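Side-chain contact in beta-porphyranase A (Bacteroides plebeius, PDB 4AW7), which cleaves the sulfated red-algal polysaccharide porphyran at its beta-1,4 linkages, releasing mostly disaccharides of sulfated L-galactose and D-galactose: residues I191-A196 / N209-M214. Sequence-based numbering, arbitrary orientation.
Sequences IGYAAA and NTRMKM. With K (potassium ion), chain F.
A Met-aromatic contact beside a potassium site joins Tyr193, on strand 189-195 in the parallel sheet of the catalytic (beta/alpha)8 barrel, to Met212 in the first turn of helix 212-219. The sulfur Met212 SD sits at the ring edge, 5.0 Å from the centroid of the Tyr193 ring and 75° off its normal. The methyl comes in obliquely, with Met212 CE 3.6 Å from Tyr193 CE2. Met212 CB lies in the ring plane, 4.0 Å from the same CE2 of Tyr193. Met212 holds CG anti to its backbone N (chi1 179°), and bends at chi2 and chi3 let its thioether follow the CD2-CE2 side of the ring. Beyond that edge, Tyr193 OH meets Arg211 CB at 3.7 Å. The Arg211 chain then leads away, and its NH1 donates to Thr210 OG1 at 2.8 Å, in the guanidinium plane. Tyr193 OH binds the potassium ion at 2.9 Å, and Tyr207 OH and Tyr197 O supply the other protein ligands. Phe148 and Phe215 also pack on the Tyr193 ring. The side chains of Tyr193 and Glu146, the probable proton donor, are about 7 Å apart. A phenylalanine here could keep the ring packing but would probably leave the potassium ion short of one oxygen ligand. Thioether packing from helix 212-219 along one ring edge probably limits the swing of the phenol and so helps place its oxygen on the ion.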
ATOM      1  N   ILE A 191      -3.030 -11.753   8.393  1.00  8.05           N
ATOM      2  CA  ILE A 191      -2.580 -10.366   8.381  1.00  7.78           C
ATOM      3  C   ILE A 191      -3.447  -9.540   9.313  1.00  7.73           C
ATOM      4  O   ILE A 191      -4.628  -9.863   9.511  1.00  8.00           O
ATOM      5  CB  ILE A 191      -2.549  -9.807   6.946  1.00  7.75           C
ATOM      6  CG1 ILE A 191      -3.918  -9.913   6.285  1.00  9.15           C
ATOM      7  CG2 ILE A 191      -1.476 -10.501   6.115  1.00  9.64           C
ATOM      8  CD1 ILE A 191      -4.078  -9.136   4.961  1.00  9.51           C
ATOM      9  N   GLY A 192      -2.891  -8.473   9.852  1.00  7.53           N
ATOM     10  CA  GLY A 192      -3.681  -7.566  10.680  1.00  7.85           C
ATOM     11  C   GLY A 192      -2.969  -6.272  10.904  1.00  7.46           C
ATOM     12  O   GLY A 192      -1.775  -6.156  10.627  1.00  7.77           O
ATOM     13  N   TYR A 193      -3.651  -5.259  11.423  1.00  8.14           N
ATOM     14  CA  TYR A 193      -5.028  -5.277  11.954  1.00  7.74           C
ATOM     15  C   TYR A 193      -6.047  -4.531  11.111  1.00  7.66           C
ATOM     16  O   TYR A 193      -7.088  -4.171  11.606  1.00  8.54           O
ATOM     17  CB  TYR A 193      -5.042  -4.780  13.409  1.00  8.16           C
ATOM     18  CG  TYR A 193      -4.629  -3.330  13.597  1.00  8.06           C
ATOM     19  CD1 TYR A 193      -5.553  -2.296  13.569  1.00  7.75           C
ATOM     20  CD2 TYR A 193      -3.302  -2.991  13.843  1.00  8.97           C
ATOM     21  CE1 TYR A 193      -5.164  -0.979  13.751  1.00  8.19           C
ATOM     22  CE2 TYR A 193      -2.932  -1.688  14.019  1.00  9.53           C
ATOM     23  CZ  TYR A 193      -3.846  -0.686  13.957  1.00  9.65           C
ATOM     24  OH  TYR A 193      -3.460   0.656  14.156  1.00 12.01           O
ATOM     25  N   ALA A 194      -5.756  -4.333   9.837  1.00  7.70           N
ATOM     26  CA  ALA A 194      -6.658  -3.643   8.930  1.00  7.19           C
ATOM     27  C   ALA A 194      -6.882  -2.226   9.418  1.00  7.28           C
ATOM     28  O   ALA A 194      -8.020  -1.740   9.507  1.00  8.79           O
ATOM     29  CB  ALA A 194      -8.005  -4.403   8.747  1.00  7.89           C
ATOM     30  N   ALA A 195      -5.773  -1.520   9.668  1.00  7.77           N
ATOM     31  CA  ALA A 195      -5.815  -0.228  10.376  1.00  8.81           C
ATOM     32  C   ALA A 195      -6.493   0.856   9.534  1.00  9.12           C
ATOM     33  O   ALA A 195      -6.036   1.201   8.431  1.00 10.17           O
ATOM     34  CB  ALA A 195      -4.410   0.171  10.684  1.00 10.17           C
ATOM     35  N   ALA A 196      -7.528   1.451  10.103  1.00 10.05           N
ATOM     36  CA  ALA A 196      -8.274   2.527   9.431  1.00 12.77           C
ATOM     37  C   ALA A 196      -7.673   3.853   9.508  1.00 14.47           C
ATOM     38  O   ALA A 196      -7.954   4.720   8.681  1.00 17.13           O
ATOM     39  CB  ALA A 196      -9.650   2.669  10.092  1.00 15.76           C
ATOM     40  N   ASN A 209       2.069   3.837  20.034  1.00  8.87           N
ATOM     41  CA  ASN A 209       2.385   2.951  21.125  1.00  9.90           C
ATOM     42  C   ASN A 209       1.237   2.062  21.529  1.00  9.75           C
ATOM     43  O   ASN A 209       1.449   0.874  21.848  1.00 11.65           O
ATOM     44  CB  ASN A 209       2.841   3.729  22.370  1.00 11.05           C
ATOM     45  CG  ASN A 209       4.214   4.329  22.248  1.00 12.93           C
ATOM     46  OD1 ASN A 209       5.037   3.882  21.459  1.00 13.33           O
ATOM     47  ND2 ASN A 209       4.483   5.359  23.064  1.00 15.93           N
ATOM     48  N   THR A 210       0.018   2.583  21.470  1.00  9.21           N
ATOM     49  CA  THR A 210      -1.131   1.882  22.013  1.00  9.81           C
ATOM     50  C   THR A 210      -1.995   1.171  20.968  1.00  9.99           C
ATOM     51  O   THR A 210      -2.876   0.402  21.325  1.00 11.08           O
ATOM     52  CB  THR A 210      -1.996   2.856  22.852  1.00 10.26           C
ATOM     53  OG1 THR A 210      -2.429   3.949  22.028  1.00 10.46           O
ATOM     54  CG2 THR A 210      -1.236   3.367  24.065  1.00 11.82           C
ATOM     55  N   ARG A 211      -1.702   1.404  19.672  1.00  9.48           N
ATOM     56  CA  ARG A 211      -2.414   0.746  18.589  1.00  9.79           C
ATOM     57  C   ARG A 211      -1.439  -0.183  17.863  1.00  9.45           C
ATOM     58  O   ARG A 211      -1.327  -1.336  18.232  1.00  9.58           O
ATOM     59  CB  ARG A 211      -3.140   1.772  17.688  1.00  9.80           C
ATOM     60  CG  ARG A 211      -4.492   2.235  18.201  1.00 10.08           C
ATOM     61  CD  ARG A 211      -4.438   3.113  19.427  1.00 10.92           C
ATOM     62  NE  ARG A 211      -5.752   3.690  19.700  1.00 10.72           N
ATOM     63  CZ  ARG A 211      -6.036   4.447  20.746  1.00 12.23           C
ATOM     64  NH1 ARG A 211      -5.139   4.680  21.673  1.00 13.53           N
ATOM     65  NH2 ARG A 211      -7.221   5.002  20.839  1.00 13.11           N
ATOM     66  N   MET A 212      -0.717   0.303  16.850  1.00  8.33           N
ATOM     67  CA  MET A 212       0.088  -0.603  16.048  1.00  8.36           C
ATOM     68  C   MET A 212       1.255  -1.213  16.800  1.00  8.22           C
ATOM     69  O   MET A 212       1.546  -2.383  16.587  1.00  9.46           O
ATOM     70  CB  MET A 212       0.536   0.071  14.741  1.00  8.58           C
ATOM     71  CG  MET A 212       1.406  -0.777  13.853  1.00  9.34           C
ATOM     72  SD  MET A 212       0.667  -2.318  13.220  1.00  9.71           S
ATOM     73  CE  MET A 212      -0.211  -1.728  11.735  1.00  9.39           C
ATOM     74  N   LYS A 213       1.949  -0.469  17.648  1.00  8.92           N
ATOM     75  CA  LYS A 213       3.035  -1.097  18.428  1.00  9.76           C
ATOM     76  C   LYS A 213       2.490  -2.213  19.286  1.00  9.79           C
ATOM     77  O   LYS A 213       3.068  -3.311  19.340  1.00  9.84           O
ATOM     78  CB  LYS A 213       3.749  -0.085  19.298  1.00 10.36           C
ATOM     79  CG  LYS A 213       4.996  -0.650  19.914  1.00 13.73           C
ATOM     80  CD  LYS A 213       5.691   0.318  20.896  1.00 16.02           C
ATOM     81  CE  LYS A 213       6.818  -0.333  21.658  1.00 22.24           C
ATOM     82  NZ  LYS A 213       6.271  -1.237  22.677  1.00 22.98           N
ATOM     83  N   MET A 214       1.360  -1.940  19.951  1.00  9.46           N
ATOM     84  CA  MET A 214       0.743  -2.937  20.802  1.00 10.32           C
ATOM     85  C   MET A 214       0.341  -4.167  19.996  1.00  9.84           C
ATOM     86  O   MET A 214       0.570  -5.300  20.427  1.00 10.45           O
ATOM     87  CB  MET A 214      -0.443  -2.316  21.537  1.00 10.55           C
ATOM     88  CG  MET A 214      -1.150  -3.258  22.529  1.00 12.21           C
ATOM     89  SD  MET A 214      -2.432  -4.273  21.822  1.00 13.35           S
ATOM     90  CE  MET A 214      -3.765  -3.049  21.705  1.00 14.99           C
TER
HETATM   91  K     K F1616      -5.476   2.487  13.283  0.50 23.32           K